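Local coordinates for protein glycoside hydrolase family 81 (Clostridium thermocellum, PDB 6FOP) that probably hydrolyses beta-1,3-glucans such as laminarin, as a family 81 glycoside hydrolase of the cellulosome, at residues A[417-431]-A[496-510]. Residues are numbered along the deposited sequence; the frame is centred on the assembly and turned at random.
Sequences HFHYGYFLHAAAQIA and EAINAWQAIILWGEA
Y422 and E496 join the two helices by a single direct hydrogen bond. Y422 OH donates to E496 OE2 at 2.6 Å, on the anti side of the carboxylate. The phenol ring stands nearly upright to the carboxylate plane, at 84°. The same oxygen also bonds Y340, so two hydroxyls grip it. E496 CB packs against F418 CD1, 3.4 Å away.

The N499 side chain leaves trans to the backbone nitrogen, which carries its amide across to the other helix. N499 ND2 lies over one face of the Y422 ring, toward the rim, 3.5 Å from Y422 CD1. It also donates to a water that bridges F418 O and E496 O. A second water links N499 OD1 to H425 ND1.

H425 is a knob in a hole formed by N499, Q502, A503 and L506. Q502 NE2 sits over the centre of the imidazole, with the amide turned 88° from the ring. Q502 NE2 also donates a bent hydrogen bond to N499 OD1, from above the carbonyl plane, which helps hold the amide there. Q429 NE2 donates almost straight to H425 NE2 at 3.1 Å, tilted from the ring plane, and helps fix the ring from its own helix. Q429 NE2 also bonds P307 O.

Small residues bring the backbones together: G421 CA meets A500 CB at 3.6 Å. A428 CB packs on L506 CB at 3.7 Å. Further along, W507 turns its ring edge to A427 O, while A431 CB touches CZ3; E448 holds the indole nitrogen.

The axes approach to 7.8 Å and cross at 33°, running broadly parallel. This is close, buried helix packing within the C-terminal helical domain of family 81, consistent with the (alpha/alpha)6-type barrel of the six-hairpin clan.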
loop_
_atom_site.group_PDB
_atom_site.type_symbol
_atom_site.label_atom_id
_atom_site.label_comp_id
_atom_site.label_asym_id
_atom_site.label_seq_id
_atom_site.Cartn_x
_atom_site.Cartn_y
_atom_site.Cartn_z
ATOM N N HIS A 417 -9.572 -1.978 -1.315
ATOM C CA HIS A 417 -9.048 -2.197 0.037
ATOM C C HIS A 417 -9.752 -1.316 1.075
ATOM O O HIS A 417 -10.098 -1.807 2.163
ATOM C CB HIS A 417 -7.502 -2.096 0.084
ATOM C CG HIS A 417 -6.934 -0.752 -0.293
ATOM N ND1 HIS A 417 -7.539 0.116 -1.168
ATOM C CD2 HIS A 417 -5.793 -0.151 0.097
ATOM C CE1 HIS A 417 -6.790 1.197 -1.299
ATOM N NE2 HIS A 417 -5.723 1.057 -0.541
ATOM N N PHE A 418 -10.004 -0.045 0.728
ATOM C CA PHE A 418 -10.692 0.856 1.654
ATOM C C PHE A 418 -12.105 0.327 1.919
ATOM O O PHE A 418 -12.565 0.303 3.075
ATOM C CB PHE A 418 -10.836 2.255 1.061
ATOM C CG PHE A 418 -9.533 2.964 0.741
ATOM C CD1 PHE A 418 -8.342 2.663 1.373
ATOM C CD2 PHE A 418 -9.558 4.020 -0.158
ATOM C CE1 PHE A 418 -7.204 3.416 1.121
ATOM C CE2 PHE A 418 -8.419 4.735 -0.440
ATOM C CZ PHE A 418 -7.247 4.431 0.209
ATOM N N HIS A 419 -12.834 -0.024 0.866
ATOM C CA HIS A 419 -14.218 -0.442 1.047
ATOM C C HIS A 419 -14.274 -1.763 1.797
ATOM O O HIS A 419 -15.014 -1.926 2.783
ATOM C CB HIS A 419 -14.932 -0.665 -0.279
ATOM C CG HIS A 419 -15.225 0.541 -1.102
ATOM N ND1 HIS A 419 -14.368 1.591 -1.331
ATOM C CD2 HIS A 419 -16.314 0.783 -1.863
ATOM C CE1 HIS A 419 -14.932 2.429 -2.191
ATOM N NE2 HIS A 419 -16.106 1.958 -2.525
ATOM N N TYR A 420 -13.544 -2.747 1.295
ATOM C CA TYR A 420 -13.693 -4.100 1.801
ATOM C C TYR A 420 -13.042 -4.292 3.169
ATOM O O TYR A 420 -13.424 -5.195 3.893
ATOM C CB TYR A 420 -13.182 -5.114 0.799
ATOM C CG TYR A 420 -13.880 -5.111 -0.549
ATOM C CD1 TYR A 420 -15.013 -4.379 -0.801
ATOM C CD2 TYR A 420 -13.335 -5.839 -1.607
ATOM C CE1 TYR A 420 -15.614 -4.364 -2.042
ATOM C CE2 TYR A 420 -13.908 -5.823 -2.842
ATOM C CZ TYR A 420 -15.037 -5.074 -3.078
ATOM O OH TYR A 420 -15.635 -5.027 -4.301
ATOM N N GLY A 421 -12.079 -3.466 3.536
ATOM C CA GLY A 421 -11.472 -3.554 4.854
ATOM C C GLY A 421 -12.508 -3.468 5.975
ATOM O O GLY A 421 -12.395 -4.169 6.973
ATOM N N TYR A 422 -13.511 -2.603 5.794
ATOM C CA TYR A 422 -14.579 -2.484 6.779
ATOM C C TYR A 422 -15.421 -3.760 6.868
ATOM O O TYR A 422 -15.808 -4.183 7.969
ATOM C CB TYR A 422 -15.475 -1.300 6.449
ATOM C CG TYR A 422 -14.839 0.053 6.643
ATOM C CD1 TYR A 422 -14.567 0.551 7.911
ATOM C CD2 TYR A 422 -14.538 0.885 5.552
ATOM C CE1 TYR A 422 -14.015 1.806 8.085
ATOM C CE2 TYR A 422 -13.980 2.155 5.732
ATOM C CZ TYR A 422 -13.703 2.613 7.002
ATOM O OH TYR A 422 -13.148 3.854 7.208
ATOM N N PHE A 423 -15.734 -4.364 5.721
ATOM C CA PHE A 423 -16.484 -5.630 5.695
ATOM C C PHE A 423 -15.681 -6.732 6.393
ATOM O O PHE A 423 -16.226 -7.528 7.173
ATOM C CB PHE A 423 -16.799 -6.084 4.247
ATOM C CG PHE A 423 -17.900 -5.324 3.564
ATOM C CD1 PHE A 423 -17.744 -3.991 3.189
ATOM C CD2 PHE A 423 -19.098 -5.945 3.260
ATOM C CE1 PHE A 423 -18.766 -3.294 2.563
ATOM C CE2 PHE A 423 -20.122 -5.264 2.624
ATOM C CZ PHE A 423 -19.969 -3.916 2.293
ATOM N N LEU A 424 -14.374 -6.763 6.129
ATOM C CA LEU A 424 -13.499 -7.742 6.730
ATOM C C LEU A 424 -13.377 -7.553 8.233
ATOM O O LEU A 424 -13.302 -8.526 8.978
ATOM C CB LEU A 424 -12.120 -7.702 6.061
ATOM C CG LEU A 424 -12.104 -8.114 4.584
ATOM C CD1 LEU A 424 -10.700 -7.877 4.028
ATOM C CD2 LEU A 424 -12.562 -9.544 4.392
ATOM N N HIS A 425 -13.365 -6.300 8.680
ATOM C CA HIS A 425 -13.308 -6.019 10.109
ATOM C C HIS A 425 -14.551 -6.620 10.817
ATOM O O HIS A 425 -14.432 -7.333 11.816
ATOM C CB HIS A 425 -13.124 -4.548 10.411
ATOM C CG HIS A 425 -12.865 -4.278 11.854
ATOM N ND1 HIS A 425 -12.946 -3.021 12.392
ATOM C CD2 HIS A 425 -12.498 -5.099 12.874
ATOM C CE1 HIS A 425 -12.653 -3.078 13.681
ATOM N NE2 HIS A 425 -12.401 -4.325 14.004
ATOM N N ALA A 426 -15.721 -6.348 10.250
ATOM C CA ALA A 426 -16.952 -6.874 10.824
ATOM C C ALA A 426 -16.943 -8.387 10.812
ATOM O O ALA A 426 -17.333 -9.023 11.794
ATOM C CB ALA A 426 -18.155 -6.330 10.091
ATOM N N ALA A 427 -16.512 -8.988 9.714
ATOM C CA ALA A 427 -16.452 -10.449 9.631
ATOM C C ALA A 427 -15.509 -11.030 10.666
ATOM O O ALA A 427 -15.797 -12.061 11.259
ATOM C CB ALA A 427 -16.025 -10.876 8.254
ATOM N N ALA A 428 -14.361 -10.391 10.852
ATOM C CA ALA A 428 -13.400 -10.823 11.864
ATOM C C ALA A 428 -13.965 -10.745 13.276
ATOM O O ALA A 428 -13.738 -11.674 14.093
ATOM C CB ALA A 428 -12.114 -10.032 11.745
ATOM N N GLN A 429 -14.650 -9.640 13.594
ATOM C CA GLN A 429 -15.261 -9.546 14.921
ATOM C C GLN A 429 -16.305 -10.655 15.124
ATOM O O GLN A 429 -16.394 -11.221 16.228
ATOM C CB GLN A 429 -15.870 -8.176 15.134
ATOM C CG GLN A 429 -14.889 -7.008 15.207
ATOM C CD GLN A 429 -13.894 -7.099 16.343
ATOM O OE1 GLN A 429 -14.074 -7.868 17.285
ATOM N NE2 GLN A 429 -12.822 -6.322 16.271
ATOM N N ILE A 430 -17.082 -10.978 14.087
ATOM C CA ILE A 430 -17.989 -12.114 14.191
ATOM C C ILE A 430 -17.201 -13.409 14.399
ATOM O O ILE A 430 -17.552 -14.222 15.274
ATOM C CB ILE A 430 -18.944 -12.218 13.001
ATOM C CG1 ILE A 430 -19.843 -11.000 12.931
ATOM C CG2 ILE A 430 -19.767 -13.493 13.073
ATOM C CD1 ILE A 430 -20.540 -10.842 11.627
ATOM N N ALA A 431 -16.147 -13.609 13.613
ATOM C CA ALA A 431 -15.336 -14.835 13.733
ATOM C C ALA A 431 -14.739 -15.099 15.105
ATOM O O ALA A 431 -14.661 -16.246 15.544
ATOM C CB ALA A 431 -14.254 -14.836 12.672
ATOM N N GLU A 496 -7.057 3.823 6.092
ATOM C CA GLU A 496 -8.041 2.876 5.547
ATOM C C GLU A 496 -7.418 1.625 4.895
ATOM O O GLU A 496 -8.028 0.558 4.901
ATOM C CB GLU A 496 -9.047 3.535 4.599
ATOM C CG GLU A 496 -10.123 4.295 5.345
ATOM C CD GLU A 496 -11.260 4.798 4.499
ATOM O OE1 GLU A 496 -11.061 4.970 3.277
ATOM O OE2 GLU A 496 -12.342 5.074 5.077
ATOM N N ALA A 497 -6.198 1.737 4.370
ATOM C CA ALA A 497 -5.472 0.555 3.896
ATOM C C ALA A 497 -5.135 -0.329 5.111
ATOM O O ALA A 497 -5.393 -1.537 5.132
ATOM C CB ALA A 497 -4.200 0.981 3.169
ATOM N N ILE A 498 -4.606 0.293 6.157
ATOM C CA ILE A 498 -4.218 -0.430 7.371
ATOM C C ILE A 498 -5.413 -1.073 8.078
ATOM O O ILE A 498 -5.274 -2.157 8.657
ATOM C CB ILE A 498 -3.373 0.487 8.283
ATOM C CG1 ILE A 498 -1.970 0.679 7.666
ATOM C CG2 ILE A 498 -3.300 -0.015 9.720
ATOM C CD1 ILE A 498 -1.239 1.909 8.182
ATOM N N ASN A 499 -6.588 -0.448 7.985
ATOM C CA ASN A 499 -7.803 -1.062 8.514
ATOM C C ASN A 499 -8.058 -2.411 7.857
ATOM O O ASN A 499 -8.450 -3.385 8.532
ATOM C CB ASN A 499 -8.982 -0.142 8.260
ATOM C CG ASN A 499 -10.284 -0.653 8.851
ATOM O OD1 ASN A 499 -10.354 -1.008 10.037
ATOM N ND2 ASN A 499 -11.325 -0.661 8.039
ATOM N N ALA A 500 -7.873 -2.496 6.533
ATOM C CA ALA A 500 -8.053 -3.793 5.870
ATOM C C ALA A 500 -7.030 -4.804 6.371
ATOM O O ALA A 500 -7.340 -5.975 6.607
ATOM C CB ALA A 500 -7.955 -3.649 4.370
ATOM N N TRP A 501 -5.791 -4.368 6.538
ATOM C CA TRP A 501 -4.738 -5.283 6.915
ATOM C C TRP A 501 -4.898 -5.814 8.322
ATOM O O TRP A 501 -4.761 -7.033 8.557
ATOM C CB TRP A 501 -3.365 -4.660 6.711
ATOM C CG TRP A 501 -3.107 -4.079 5.356
ATOM C CD1 TRP A 501 -2.237 -3.082 5.105
ATOM C CD2 TRP A 501 -3.728 -4.397 4.078
ATOM N NE1 TRP A 501 -2.208 -2.793 3.765
ATOM C CE2 TRP A 501 -3.121 -3.562 3.108
ATOM C CE3 TRP A 501 -4.720 -5.286 3.660
ATOM C CZ2 TRP A 501 -3.472 -3.604 1.756
ATOM C CZ3 TRP A 501 -5.065 -5.329 2.304
ATOM C CH2 TRP A 501 -4.435 -4.499 1.371
ATOM N N GLN A 502 -5.261 -4.934 9.255
ATOM C CA GLN A 502 -5.544 -5.410 10.632
ATOM C C GLN A 502 -6.707 -6.378 10.665
ATOM O O GLN A 502 -6.693 -7.346 11.412
ATOM C CB GLN A 502 -5.694 -4.251 11.621
ATOM C CG GLN A 502 -6.950 -3.391 11.463
ATOM C CD GLN A 502 -8.127 -3.867 12.268
ATOM O OE1 GLN A 502 -7.980 -4.475 13.325
ATOM N NE2 GLN A 502 -9.315 -3.536 11.780
ATOM N N ALA A 503 -7.725 -6.108 9.856
ATOM C CA ALA A 503 -8.852 -7.023 9.791
ATOM C C ALA A 503 -8.428 -8.404 9.299
ATOM O O ALA A 503 -8.950 -9.412 9.774
ATOM C CB ALA A 503 -9.947 -6.463 8.891
ATOM N N ILE A 504 -7.513 -8.456 8.316
ATOM C CA ILE A 504 -6.976 -9.731 7.829
ATOM C C ILE A 504 -6.220 -10.480 8.933
ATOM O O ILE A 504 -6.367 -11.705 9.092
ATOM C CB ILE A 504 -6.116 -9.505 6.578
ATOM C CG1 ILE A 504 -7.006 -9.079 5.407
ATOM C CG2 ILE A 504 -5.388 -10.777 6.195
ATOM C CD1 ILE A 504 -6.254 -8.715 4.153
ATOM N N ILE A 505 -5.441 -9.759 9.727
ATOM C CA ILE A 505 -4.760 -10.386 10.873
ATOM C C ILE A 505 -5.792 -11.043 11.797
ATOM O O ILE A 505 -5.676 -12.220 12.182
ATOM C CB ILE A 505 -3.920 -9.384 11.691
ATOM C CG1 ILE A 505 -2.800 -8.767 10.842
ATOM C CG2 ILE A 505 -3.347 -10.033 12.948
ATOM C CD1 ILE A 505 -2.012 -7.677 11.533
ATOM N N LEU A 506 -6.812 -10.259 12.157
ATOM C CA LEU A 506 -7.831 -10.772 13.076
ATOM C C LEU A 506 -8.585 -11.938 12.492
ATOM O O LEU A 506 -8.836 -12.921 13.204
ATOM C CB LEU A 506 -8.814 -9.678 13.478
ATOM C CG LEU A 506 -8.318 -8.473 14.275
ATOM C CD1 LEU A 506 -9.436 -7.453 14.527
ATOM C CD2 LEU A 506 -7.665 -8.934 15.581
ATOM N N TRP A 507 -8.959 -11.861 11.213
ATOM C CA TRP A 507 -9.643 -12.983 10.576
ATOM C C TRP A 507 -8.811 -14.253 10.581
ATOM O O TRP A 507 -9.283 -15.325 10.920
ATOM C CB TRP A 507 -10.014 -12.607 9.132
ATOM C CG TRP A 507 -10.656 -13.724 8.401
ATOM C CD1 TRP A 507 -10.044 -14.610 7.557
ATOM C CD2 TRP A 507 -12.024 -14.136 8.474
ATOM N NE1 TRP A 507 -10.944 -15.541 7.104
ATOM C CE2 TRP A 507 -12.161 -15.284 7.660
ATOM C CE3 TRP A 507 -13.152 -13.655 9.156
ATOM C CZ2 TRP A 507 -13.387 -15.930 7.472
ATOM C CZ3 TRP A 507 -14.348 -14.304 8.984
ATOM C CH2 TRP A 507 -14.459 -15.433 8.149
ATOM N N GLY A 508 -7.557 -14.130 10.183
ATOM C CA GLY A 508 -6.673 -15.270 10.149
ATOM C C GLY A 508 -6.470 -15.896 11.506
ATOM O O GLY A 508 -6.565 -17.105 11.665
ATOM N N GLU A 509 -6.243 -15.079 12.514
ATOM C CA GLU A 509 -6.058 -15.630 13.834
ATOM C C GLU A 509 -7.363 -16.221 14.373
ATOM O O GLU A 509 -7.350 -17.301 14.962
ATOM C CB GLU A 509 -5.514 -14.558 14.778
ATOM C CG GLU A 509 -5.172 -15.049 16.174
ATOM C CD GLU A 509 -4.044 -16.051 16.254
ATOM O OE1 GLU A 509 -3.339 -16.359 15.248
ATOM O OE2 GLU A 509 -3.853 -16.577 17.354
ATOM N N ALA A 510 -8.492 -15.550 14.137
ATOM C CA ALA A 510 -9.784 -16.055 14.635
ATOM C C ALA A 510 -10.160 -17.398 14.030
ATOM O O ALA A 510 -10.807 -18.216 14.676
ATOM C CB ALA A 510 -10.890 -15.063 14.344
HETATM O O HOH W 1 -10.793 -0.081 5.251
HETATM O O HOH W 2 -13.024 -0.699 10.838
HETATM O O HOH W 3 -13.553 -18.340 13.960
#